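Local structure of adenylation domain (Streptomyces sp., 5N9X) at residues N255-A260 with G284-T289; L307-G312 with E333-G338. The protein is an adenylation domain of the AMP-binding (ANL) family, seen here with adenosine-5'-triphosphate and threonine bound side by side. One frame throughout, in Å; residues are numbered along the deposited sequence.

Overall arrangement
Contact 1 and contact 2 lie side by side, their centres about 9 Å apart, in one mixed sheet. Strand 280-284, which leads into the second segment of contact 1, runs parallel to both 253-256 and 306-310. The two contacts also touch directly. S335 OG is 3.0 Å from L288 O, probably a hydrogen bond, and L288 CD2 packs on N309 CB at 3.8 Å. Both border the adenine of ATP. Contact 1 supplies the loop 285-287, and contact 2 supplies N309 to G312. Threonine lies beside G285 and G312, one residue from each contact. Along the chain, contact 1 closes before contact 2 opens.

Contact 1. Residues N255-A260 with G284-T289. With ATP (adenosine-5'-triphosphate), chain D; THR (threonine), chain C.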
ATOM      1  N   ASN A 255      -8.805   6.560  -0.864  1.00 13.78           N
ATOM      2  CA  ASN A 255      -7.882   5.614  -0.203  1.00  9.60           C
ATOM      3  C   ASN A 255      -6.736   6.316   0.517  1.00  8.29           C
ATOM      4  O   ASN A 255      -6.036   7.134  -0.054  1.00 11.55           O
ATOM      5  CB  ASN A 255      -7.301   4.625  -1.221  1.00 10.79           C
ATOM      6  CG  ASN A 255      -8.330   3.647  -1.734  1.00 12.16           C
ATOM      7  OD1 ASN A 255      -8.586   2.621  -1.102  1.00 14.01           O
ATOM      8  ND2 ASN A 255      -8.923   3.951  -2.884  1.00 12.03           N
ATOM      9  N   GLN A 256      -6.534   5.970   1.777  1.00 13.76           N
ATOM     10  CA  GLN A 256      -5.565   6.664   2.623  1.00 10.49           C
ATOM     11  C   GLN A 256      -4.861   5.682   3.546  1.00 11.46           C
ATOM     12  O   GLN A 256      -5.451   4.724   4.015  1.00 12.52           O
ATOM     13  CB  GLN A 256      -6.260   7.749   3.461  1.00 11.44           C
ATOM     14  CG  GLN A 256      -6.760   8.987   2.726  1.00 13.82           C
ATOM     15  CD  GLN A 256      -5.650   9.984   2.440  1.00 19.55           C
ATOM     16  OE1 GLN A 256      -5.410  10.903   3.228  1.00 17.79           O
ATOM     17  NE2 GLN A 256      -4.964   9.807   1.313  1.00 19.60           N
ATOM     18  N   THR A 257      -3.591   5.919   3.830  1.00 15.89           N
ATOM     19  CA  THR A 257      -3.026   5.288   5.004  1.00 15.00           C
ATOM     20  C   THR A 257      -3.552   6.047   6.210  1.00 13.75           C
ATOM     21  O   THR A 257      -4.010   7.170   6.075  1.00 14.53           O
ATOM     22  CB  THR A 257      -1.525   5.287   4.984  1.00 12.76           C
ATOM     23  OG1 THR A 257      -1.084   6.638   4.969  1.00 13.53           O
ATOM     24  CG2 THR A 257      -1.028   4.544   3.750  1.00 17.25           C
ATOM     25  N   PRO A 258      -3.524   5.415   7.388  1.00 15.20           N
ATOM     26  CA  PRO A 258      -3.964   6.187   8.553  1.00 16.53           C
ATOM     27  C   PRO A 258      -3.135   7.462   8.771  1.00 13.78           C
ATOM     28  O   PRO A 258      -3.739   8.489   9.068  1.00 23.94           O
ATOM     29  CB  PRO A 258      -3.818   5.185   9.705  1.00 14.06           C
ATOM     30  CG  PRO A 258      -4.100   3.839   9.026  1.00 15.77           C
ATOM     31  CD  PRO A 258      -3.414   3.975   7.677  1.00 10.12           C
ATOM     32  N   THR A 259      -1.824   7.420   8.583  1.00 10.11           N
ATOM     33  CA  THR A 259      -0.983   8.614   8.698  1.00 13.29           C
ATOM     34  C   THR A 259      -1.446   9.741   7.776  1.00 17.23           C
ATOM     35  O   THR A 259      -1.561  10.899   8.194  1.00 25.87           O
ATOM     36  CB  THR A 259       0.495   8.282   8.372  1.00 21.50           C
ATOM     37  OG1 THR A 259       0.953   7.283   9.283  1.00 22.00           O
ATOM     38  CG2 THR A 259       1.394   9.525   8.464  1.00 13.45           C
ATOM     39  N   ALA A 260      -1.721   9.391   6.523  1.00 14.97           N
ATOM     40  CA  ALA A 260      -2.189  10.345   5.527  1.00 12.32           C
ATOM     41  C   ALA A 260      -3.555  10.930   5.900  1.00 16.93           C
ATOM     42  O   ALA A 260      -3.782  12.135   5.748  1.00 16.29           O
ATOM     43  CB  ALA A 260      -2.248   9.675   4.152  1.00 10.61           C
ATOM     44  N   GLY A 284      -5.646   1.572   4.493  1.00 12.30           N
ATOM     45  CA  GLY A 284      -4.792   0.407   4.401  1.00 10.74           C
ATOM     46  C   GLY A 284      -3.352   0.660   4.772  1.00  9.67           C
ATOM     47  O   GLY A 284      -2.867   1.780   4.700  1.00 11.67           O
ATOM     48  N   GLY A 285      -2.662  -0.400   5.163  1.00 15.66           N
ATOM     49  CA  GLY A 285      -1.216  -0.362   5.206  1.00 15.52           C
ATOM     50  C   GLY A 285      -0.620  -0.139   6.577  1.00 18.23           C
ATOM     51  O   GLY A 285       0.568  -0.360   6.756  1.00 23.00           O
ATOM     52  N   GLU A 286      -1.424   0.327   7.531  1.00 18.27           N
ATOM     53  CA  GLU A 286      -0.942   0.592   8.884  1.00 20.17           C
ATOM     54  C   GLU A 286      -2.010   0.207   9.858  1.00 20.41           C
ATOM     55  O   GLU A 286      -3.160   0.040   9.466  1.00 18.79           O
ATOM     56  CB  GLU A 286      -0.588   2.066   9.096  1.00 18.19           C
ATOM     57  CG  GLU A 286       0.264   2.654   8.014  1.00 20.18           C
ATOM     58  CD  GLU A 286       0.842   4.000   8.384  1.00 25.09           C
ATOM     59  OE1 GLU A 286       0.073   4.920   8.751  1.00 24.72           O
ATOM     60  OE2 GLU A 286       2.080   4.132   8.288  1.00 35.59           O
ATOM     61  N   LYS A 287      -1.626   0.100  11.128  1.00 22.56           N
ATOM     62  CA  LYS A 287      -2.564  -0.163  12.212  1.00 17.03           C
ATOM     63  C   LYS A 287      -3.442   1.062  12.437  1.00 17.13           C
ATOM     64  O   LYS A 287      -2.934   2.131  12.750  1.00 26.40           O
ATOM     65  CB  LYS A 287      -1.808  -0.533  13.485  1.00 18.36           C
ATOM     66  CG  LYS A 287      -2.670  -0.934  14.667  1.00 21.69           C
ATOM     67  CD  LYS A 287      -1.879  -0.808  15.974  1.00 27.74           C
ATOM     68  CE  LYS A 287      -2.712  -1.211  17.193  1.00 34.85           C
ATOM     69  NZ  LYS A 287      -2.190  -2.465  17.828  1.00 42.03           N
ATOM     70  N   LEU A 288      -4.749   0.923  12.264  1.00 15.97           N
ATOM     71  CA  LEU A 288      -5.647   2.067  12.422  1.00 22.91           C
ATOM     72  C   LEU A 288      -6.204   2.119  13.858  1.00 20.02           C
ATOM     73  O   LEU A 288      -6.930   1.216  14.275  1.00 25.15           O
ATOM     74  CB  LEU A 288      -6.775   1.997  11.378  1.00 19.54           C
ATOM     75  CG  LEU A 288      -7.835   3.106  11.294  1.00 27.36           C
ATOM     76  CD1 LEU A 288      -7.271   4.437  10.770  1.00 23.42           C
ATOM     77  CD2 LEU A 288      -9.053   2.675  10.460  1.00 18.22           C
ATOM     78  N   THR A 289      -5.825   3.146  14.624  1.00 18.52           N
ATOM     79  CA  THR A 289      -6.318   3.306  15.993  1.00 24.64           C
ATOM     80  C   THR A 289      -7.573   4.161  15.991  1.00 32.08           C
ATOM     81  O   THR A 289      -7.670   5.137  15.241  1.00 26.84           O
ATOM     82  CB  THR A 289      -5.292   3.959  16.943  1.00 20.39           C
ATOM     83  OG1 THR A 289      -4.908   5.234  16.421  1.00 27.41           O
ATOM     84  CG2 THR A 289      -4.061   3.084  17.124  1.00 19.40           C
TER
HETATM   85  PG  ATP D 602       7.161  -6.454   3.489  1.00 74.44           P
HETATM   86  O1G ATP D 602       6.865  -7.363   4.676  1.00 65.76           O
HETATM   87  O2G ATP D 602       8.611  -6.382   3.117  1.00 60.14           O
HETATM   88  O3G ATP D 602       6.326  -6.733   2.251  1.00 69.88           O
HETATM   89  PB  ATP D 602       5.421  -4.199   4.156  1.00 66.01           P
HETATM   90  O1B ATP D 602       4.877  -4.877   5.417  1.00 53.25           O
HETATM   91  O2B ATP D 602       5.401  -2.709   4.039  1.00 42.90           O
HETATM   92  O3B ATP D 602       6.885  -4.897   3.977  1.00 71.98           O
HETATM   93  PA  ATP D 602       3.339  -4.348   2.330  1.00 65.66           P
HETATM   94  O1A ATP D 602       2.705  -5.566   1.702  1.00 36.62           O
HETATM   95  O2A ATP D 602       3.349  -3.047   1.535  1.00 50.69           O
HETATM   96  O3A ATP D 602       4.812  -4.758   2.785  1.00 60.53           O
HETATM   97  O5' ATP D 602       2.768  -4.032   3.830  1.00 43.86           O
HETATM   98  C5' ATP D 602       1.839  -4.847   4.544  1.00 32.94           C
HETATM   99  C4' ATP D 602       2.062  -4.706   6.051  1.00 30.33           C
HETATM  100  O4' ATP D 602       1.398  -3.563   6.567  1.00 21.25           O
HETATM  101  C3' ATP D 602       1.619  -5.901   6.876  1.00 25.22           C
HETATM  102  O3' ATP D 602       2.800  -6.596   7.263  1.00 38.62           O
HETATM  103  C2' ATP D 602       0.931  -5.334   8.091  1.00 23.37           C
HETATM  104  O2' ATP D 602       1.831  -5.418   9.193  1.00 22.77           O
HETATM  105  C1' ATP D 602       0.703  -3.869   7.784  1.00 29.69           C
HETATM  106  N9  ATP D 602      -0.749  -3.562   7.594  1.00 25.52           N
HETATM  107  C8  ATP D 602      -1.376  -3.450   6.402  1.00 21.22           C
HETATM  108  N7  ATP D 602      -2.691  -3.157   6.532  1.00 16.44           N
HETATM  109  C5  ATP D 602      -2.932  -3.062   7.851  1.00 18.58           C
HETATM  110  C6  ATP D 602      -4.127  -2.769   8.675  1.00 14.02           C
HETATM  111  N6  ATP D 602      -5.313  -2.525   8.086  1.00 12.66           N
HETATM  112  N1  ATP D 602      -3.986  -2.765  10.015  1.00 13.70           N
HETATM  113  C2  ATP D 602      -2.793  -3.044  10.579  1.00 22.43           C
HETATM  114  N3  ATP D 602      -1.650  -3.307   9.907  1.00 19.77           N
HETATM  115  C4  ATP D 602      -1.654  -3.335   8.551  1.00 23.10           C
HETATM  116  N   THR C 601      -0.999  -3.502   0.353  1.00 16.63           N
HETATM  117  CA  THR C 601      -0.735  -2.240   1.061  1.00 26.72           C
HETATM  118  C   THR C 601       0.410  -2.504   1.996  1.00 28.26           C
HETATM  119  O   THR C 601       1.043  -1.653   2.652  1.00 20.35           O
HETATM  120  CB  THR C 601      -1.946  -1.734   1.879  1.00 23.24           C
HETATM  121  OG1 THR C 601      -2.479  -2.807   2.682  1.00 19.43           O
HETATM  122  CG2 THR C 601      -3.021  -1.183   0.951  1.00 14.32           C
HETATM  123  OXT THR C 601       0.657  -3.699   2.081  1.00 28.08           O
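P258 packs against E286 and L288. Its ring lies over the start of the E286 side chain, with CD 3.7 Å from E286 CB. The same ring also meets a leucine branch: P258 CG is 3.7 Å from L288 CD1. P258 touches both side chains through its ring carbons.

E286 continues past the ring to the first turn of helix 258-271. With CG anti to the carbonyl carbon (chi1 -48°) and the chain extended beyond it, the carboxylate reaches T259. One oxygen does the work there. E286 OE1 accepts from T259 OG1 at 2.6 Å, on its syn lone pair. It also accepts from T259 N at 3.1 Å, met nearly along the C-O axis. The helix start has a second tie of its own: T257, the N-cap residue, takes the A260 amide on its OG1 at 3.2 Å.

The backbones join at G284, whose N donates to Q256 O at 3.2 Å. The bond belongs to the parallel pairing of strands 253-256 and 280-284. The next residues, G285 to K287, turn along the adenine of ATP. G285 N is 3.1 Å from ATP N7, and E286 O is 3.0 Å from ATP N1.

E286 therefore has two roles. Its backbone borders the adenine while its side chain grips the helix start. Two donors from T259 at a helix N-terminus, with K515 touching the E286 side chain, would probably favour the charged form of the carboxylate.

Contact 2. Residues L307-G312 with E333-G338; sequences LINMYG and EDSVIG. With ATP (adenosine-5'-triphosphate), chain D; THR (threonine), chain C.
N309 reaches across to the backbone of V336. Its CG is anti to the backbone N (chi1 -177°), which turns the amide toward V336 O. The two ends of that amide serve different partners. ND2 gives a weak hydrogen bond to V336 O at 3.3 Å. It also donates to a water at 2.6 Å, and this water donates in turn to S335 OG, which is itself bonded to L288 O. OD1 takes a weak bond from ATP N6 at 3.0 Å. The same amino group donates more squarely to M310 O, at 2.9 Å and 159°. The adenine amino group is thus held by one side chain and one backbone carbonyl.

In the sheet, strand 321-324 lies between 306-310 and 336-340, antiparallel to each. T321 OG1 is hydrogen-bonded to both Y311 N and I337 O. The contact therefore joins two strands that are not neighbours, through side chains. At I337 and G338 the second strand makes a classic beta bulge opposite L416.

I337 meets Y311 at the root of the tyrosine, CB to CB at 3.8 Å. Its CG2 and CD1 approach the same carbon from one side. The tyrosine ring leads away from I337. Its CD1 passes 3.7 Å from ATP C5, the ring lying oblique to the purine, and CE1 lies near the ribose at C2'. At the end of the ring, Y311 OH is hydrogen-bonded to D406, which also binds ATP.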
ATOM      1  N   LEU A 307     -16.500   4.332   6.555  1.00 18.28           N
ATOM      2  CA  LEU A 307     -15.087   4.130   6.813  1.00 17.63           C
ATOM      3  C   LEU A 307     -14.818   2.633   6.868  1.00 18.49           C
ATOM      4  O   LEU A 307     -15.484   1.903   7.606  1.00 18.77           O
ATOM      5  CB  LEU A 307     -14.639   4.842   8.092  1.00 19.73           C
ATOM      6  CG  LEU A 307     -14.519   6.376   8.033  1.00 19.30           C
ATOM      7  CD1 LEU A 307     -14.562   6.953   6.622  1.00 16.89           C
ATOM      8  CD2 LEU A 307     -15.583   7.026   8.837  1.00 36.31           C
ATOM      9  N   ILE A 308     -13.875   2.193   6.034  1.00 11.18           N
ATOM     10  CA  ILE A 308     -13.509   0.795   5.895  1.00 14.22           C
ATOM     11  C   ILE A 308     -12.015   0.602   6.138  1.00 14.52           C
ATOM     12  O   ILE A 308     -11.161   1.173   5.441  1.00 11.50           O
ATOM     13  CB  ILE A 308     -13.869   0.236   4.491  1.00 18.59           C
ATOM     14  CG1 ILE A 308     -15.366  -0.067   4.404  1.00 22.98           C
ATOM     15  CG2 ILE A 308     -13.095  -1.041   4.195  1.00 10.72           C
ATOM     16  CD1 ILE A 308     -16.197   1.093   4.076  1.00 19.06           C
ATOM     17  N   ASN A 309     -11.700  -0.197   7.148  1.00 14.06           N
ATOM     18  CA  ASN A 309     -10.318  -0.516   7.401  1.00 12.42           C
ATOM     19  C   ASN A 309     -10.047  -1.777   6.631  1.00 11.52           C
ATOM     20  O   ASN A 309     -10.853  -2.688   6.667  1.00 13.30           O
ATOM     21  CB  ASN A 309     -10.015  -0.695   8.896  1.00 11.44           C
ATOM     22  CG  ASN A 309      -8.548  -0.965   9.133  1.00 16.92           C
ATOM     23  OD1 ASN A 309      -7.737  -0.751   8.233  1.00 12.76           O
ATOM     24  ND2 ASN A 309      -8.193  -1.424  10.331  1.00 17.58           N
ATOM     25  N   MET A 310      -8.955  -1.818   5.884  1.00 13.70           N
ATOM     26  CA  MET A 310      -8.592  -3.059   5.192  1.00 15.66           C
ATOM     27  C   MET A 310      -7.177  -3.486   5.551  1.00 13.70           C
ATOM     28  O   MET A 310      -6.228  -2.746   5.291  1.00 11.95           O
ATOM     29  CB  MET A 310      -8.736  -2.921   3.667  1.00 11.58           C
ATOM     30  CG  MET A 310     -10.162  -2.661   3.205  1.00 15.71           C
ATOM     31  SD  MET A 310     -10.460  -2.665   1.411  1.00 13.33           S
ATOM     32  CE  MET A 310     -10.844  -4.417   1.147  1.00  9.59           C
ATOM     33  N   TYR A 311      -7.049  -4.654   6.172  1.00 10.84           N
ATOM     34  CA  TYR A 311      -5.723  -5.232   6.379  1.00 13.53           C
ATOM     35  C   TYR A 311      -5.306  -5.804   5.050  1.00 14.35           C
ATOM     36  O   TYR A 311      -6.138  -6.401   4.338  1.00 14.42           O
ATOM     37  CB  TYR A 311      -5.709  -6.316   7.474  1.00 10.64           C
ATOM     38  CG  TYR A 311      -4.442  -7.167   7.486  1.00 14.31           C
ATOM     39  CD1 TYR A 311      -3.328  -6.766   8.205  1.00 15.51           C
ATOM     40  CD2 TYR A 311      -4.370  -8.372   6.801  1.00 12.71           C
ATOM     41  CE1 TYR A 311      -2.181  -7.526   8.225  1.00 19.33           C
ATOM     42  CE2 TYR A 311      -3.230  -9.138   6.814  1.00 12.87           C
ATOM     43  CZ  TYR A 311      -2.138  -8.709   7.522  1.00 16.73           C
ATOM     44  OH  TYR A 311      -1.004  -9.464   7.532  1.00 11.79           O
ATOM     45  N   GLY A 312      -4.032  -5.627   4.709  1.00 15.14           N
ATOM     46  CA  GLY A 312      -3.521  -6.119   3.445  1.00  8.02           C
ATOM     47  C   GLY A 312      -2.014  -6.226   3.462  1.00 15.51           C
ATOM     48  O   GLY A 312      -1.341  -5.586   4.276  1.00 18.15           O
ATOM     49  N   GLU A 333      -9.969   0.796  22.445  1.00 37.87           N
ATOM     50  CA  GLU A 333      -8.809   1.162  21.661  1.00 39.86           C
ATOM     51  C   GLU A 333      -8.301  -0.020  20.859  1.00 35.78           C
ATOM     52  O   GLU A 333      -7.100  -0.171  20.667  1.00 33.72           O
ATOM     53  CB  GLU A 333      -7.710   1.720  22.561  1.00 48.21           C
ATOM     54  CG  GLU A 333      -7.164   3.049  22.074  1.00 50.55           C
ATOM     55  CD  GLU A 333      -6.820   3.986  23.201  1.00 55.22           C
ATOM     56  OE1 GLU A 333      -6.036   3.585  24.092  1.00 51.08           O
ATOM     57  OE2 GLU A 333      -7.349   5.124  23.191  1.00 60.91           O
ATOM     58  N   ASP A 334      -9.229  -0.848  20.387  1.00 32.28           N
ATOM     59  CA  ASP A 334      -8.880  -2.002  19.575  1.00 32.63           C
ATOM     60  C   ASP A 334      -8.906  -1.705  18.069  1.00 37.73           C
ATOM     61  O   ASP A 334      -9.745  -0.939  17.564  1.00 30.65           O
ATOM     62  CB  ASP A 334      -9.807  -3.178  19.903  1.00 43.35           C
ATOM     63  CG  ASP A 334      -9.282  -4.034  21.059  1.00 50.61           C
ATOM     64  OD1 ASP A 334      -8.238  -4.694  20.863  1.00 38.36           O
ATOM     65  OD2 ASP A 334      -9.907  -4.049  22.149  1.00 47.60           O
ATOM     66  N   SER A 335      -7.962  -2.324  17.364  1.00 29.80           N
ATOM     67  CA  SER A 335      -7.848  -2.213  15.915  1.00 26.78           C
ATOM     68  C   SER A 335      -8.539  -3.360  15.182  1.00 20.28           C
ATOM     69  O   SER A 335      -7.927  -4.405  14.923  1.00 21.73           O
ATOM     70  CB  SER A 335      -6.375  -2.173  15.517  1.00 26.11           C
ATOM     71  OG  SER A 335      -6.236  -1.688  14.197  1.00 26.22           O
ATOM     72  N   VAL A 336      -9.804  -3.172  14.832  1.00 15.77           N
ATOM     73  CA  VAL A 336     -10.543  -4.235  14.148  1.00 19.15           C
ATOM     74  C   VAL A 336     -10.288  -4.212  12.635  1.00 26.14           C
ATOM     75  O   VAL A 336     -10.497  -3.186  11.974  1.00 17.22           O
ATOM     76  CB  VAL A 336     -12.051  -4.135  14.408  1.00 15.76           C
ATOM     77  CG1 VAL A 336     -12.744  -5.435  14.009  1.00 20.48           C
ATOM     78  CG2 VAL A 336     -12.304  -3.828  15.875  1.00 23.80           C
ATOM     79  N   ILE A 337      -9.817  -5.343  12.104  1.00 17.36           N
ATOM     80  CA  ILE A 337      -9.563  -5.473  10.676  1.00 17.77           C
ATOM     81  C   ILE A 337     -10.652  -6.323  10.051  1.00 16.08           C
ATOM     82  O   ILE A 337     -10.764  -6.396   8.837  1.00 17.59           O
ATOM     83  CB  ILE A 337      -8.156  -6.082  10.368  1.00 21.32           C
ATOM     84  CG1 ILE A 337      -8.059  -7.546  10.805  1.00 15.12           C
ATOM     85  CG2 ILE A 337      -7.069  -5.261  11.015  1.00 14.83           C
ATOM     86  CD1 ILE A 337      -6.640  -8.037  10.960  1.00 15.36           C
ATOM     87  N   GLY A 338     -11.459  -6.967  10.889  1.00 31.40           N
ATOM     88  CA  GLY A 338     -12.658  -7.653  10.411  1.00 24.82           C
ATOM     89  C   GLY A 338     -12.464  -9.086   9.933  1.00 19.98           C
ATOM     90  O   GLY A 338     -11.796  -9.863  10.598  1.00 26.55           O
TER
HETATM   91  PG  ATP D 602       7.161  -6.454   3.489  1.00 74.44           P
HETATM   92  O1G ATP D 602       6.865  -7.363   4.676  1.00 65.76           O
HETATM   93  O2G ATP D 602       8.611  -6.382   3.117  1.00 60.14           O
HETATM   94  O3G ATP D 602       6.326  -6.733   2.251  1.00 69.88           O
HETATM   95  PB  ATP D 602       5.421  -4.199   4.156  1.00 66.01           P
HETATM   96  O1B ATP D 602       4.877  -4.877   5.417  1.00 53.25           O
HETATM   97  O2B ATP D 602       5.401  -2.709   4.039  1.00 42.90           O
HETATM   98  O3B ATP D 602       6.885  -4.897   3.977  1.00 71.98           O
HETATM   99  PA  ATP D 602       3.339  -4.348   2.330  1.00 65.66           P
HETATM  100  O1A ATP D 602       2.705  -5.566   1.702  1.00 36.62           O
HETATM  101  O2A ATP D 602       3.349  -3.047   1.535  1.00 50.69           O
HETATM  102  O3A ATP D 602       4.812  -4.758   2.785  1.00 60.53           O
HETATM  103  O5' ATP D 602       2.768  -4.032   3.830  1.00 43.86           O
HETATM  104  C5' ATP D 602       1.839  -4.847   4.544  1.00 32.94           C
HETATM  105  C4' ATP D 602       2.062  -4.706   6.051  1.00 30.33           C
HETATM  106  O4' ATP D 602       1.398  -3.563   6.567  1.00 21.25           O
HETATM  107  C3' ATP D 602       1.619  -5.901   6.876  1.00 25.22           C
HETATM  108  O3' ATP D 602       2.800  -6.596   7.263  1.00 38.62           O
HETATM  109  C2' ATP D 602       0.931  -5.334   8.091  1.00 23.37           C
HETATM  110  O2' ATP D 602       1.831  -5.418   9.193  1.00 22.77           O
HETATM  111  C1' ATP D 602       0.703  -3.869   7.784  1.00 29.69           C
HETATM  112  N9  ATP D 602      -0.749  -3.562   7.594  1.00 25.52           N
HETATM  113  C8  ATP D 602      -1.376  -3.450   6.402  1.00 21.22           C
HETATM  114  N7  ATP D 602      -2.691  -3.157   6.532  1.00 16.44           N
HETATM  115  C5  ATP D 602      -2.932  -3.062   7.851  1.00 18.58           C
HETATM  116  C6  ATP D 602      -4.127  -2.769   8.675  1.00 14.02           C
HETATM  117  N6  ATP D 602      -5.313  -2.525   8.086  1.00 12.66           N
HETATM  118  N1  ATP D 602      -3.986  -2.765  10.015  1.00 13.70           N
HETATM  119  C2  ATP D 602      -2.793  -3.044  10.579  1.00 22.43           C
HETATM  120  N3  ATP D 602      -1.650  -3.307   9.907  1.00 19.77           N
HETATM  121  C4  ATP D 602      -1.654  -3.335   8.551  1.00 23.10           C
HETATM  122  N   THR C 601      -0.999  -3.502   0.353  1.00 16.63           N
HETATM  123  CA  THR C 601      -0.735  -2.240   1.061  1.00 26.72           C
HETATM  124  C   THR C 601       0.410  -2.504   1.996  1.00 28.26           C
HETATM  125  O   THR C 601       1.043  -1.653   2.652  1.00 20.35           O
HETATM  126  CB  THR C 601      -1.946  -1.734   1.879  1.00 23.24           C
HETATM  127  OG1 THR C 601      -2.479  -2.807   2.682  1.00 19.43           O
HETATM  128  CG2 THR C 601      -3.021  -1.183   0.951  1.00 14.32           C
HETATM  129  OXT THR C 601       0.657  -3.699   2.081  1.00 28.08           O
HETATM  130  O   HOH W   1      -5.833  -1.658  11.424  1.00  9.80           O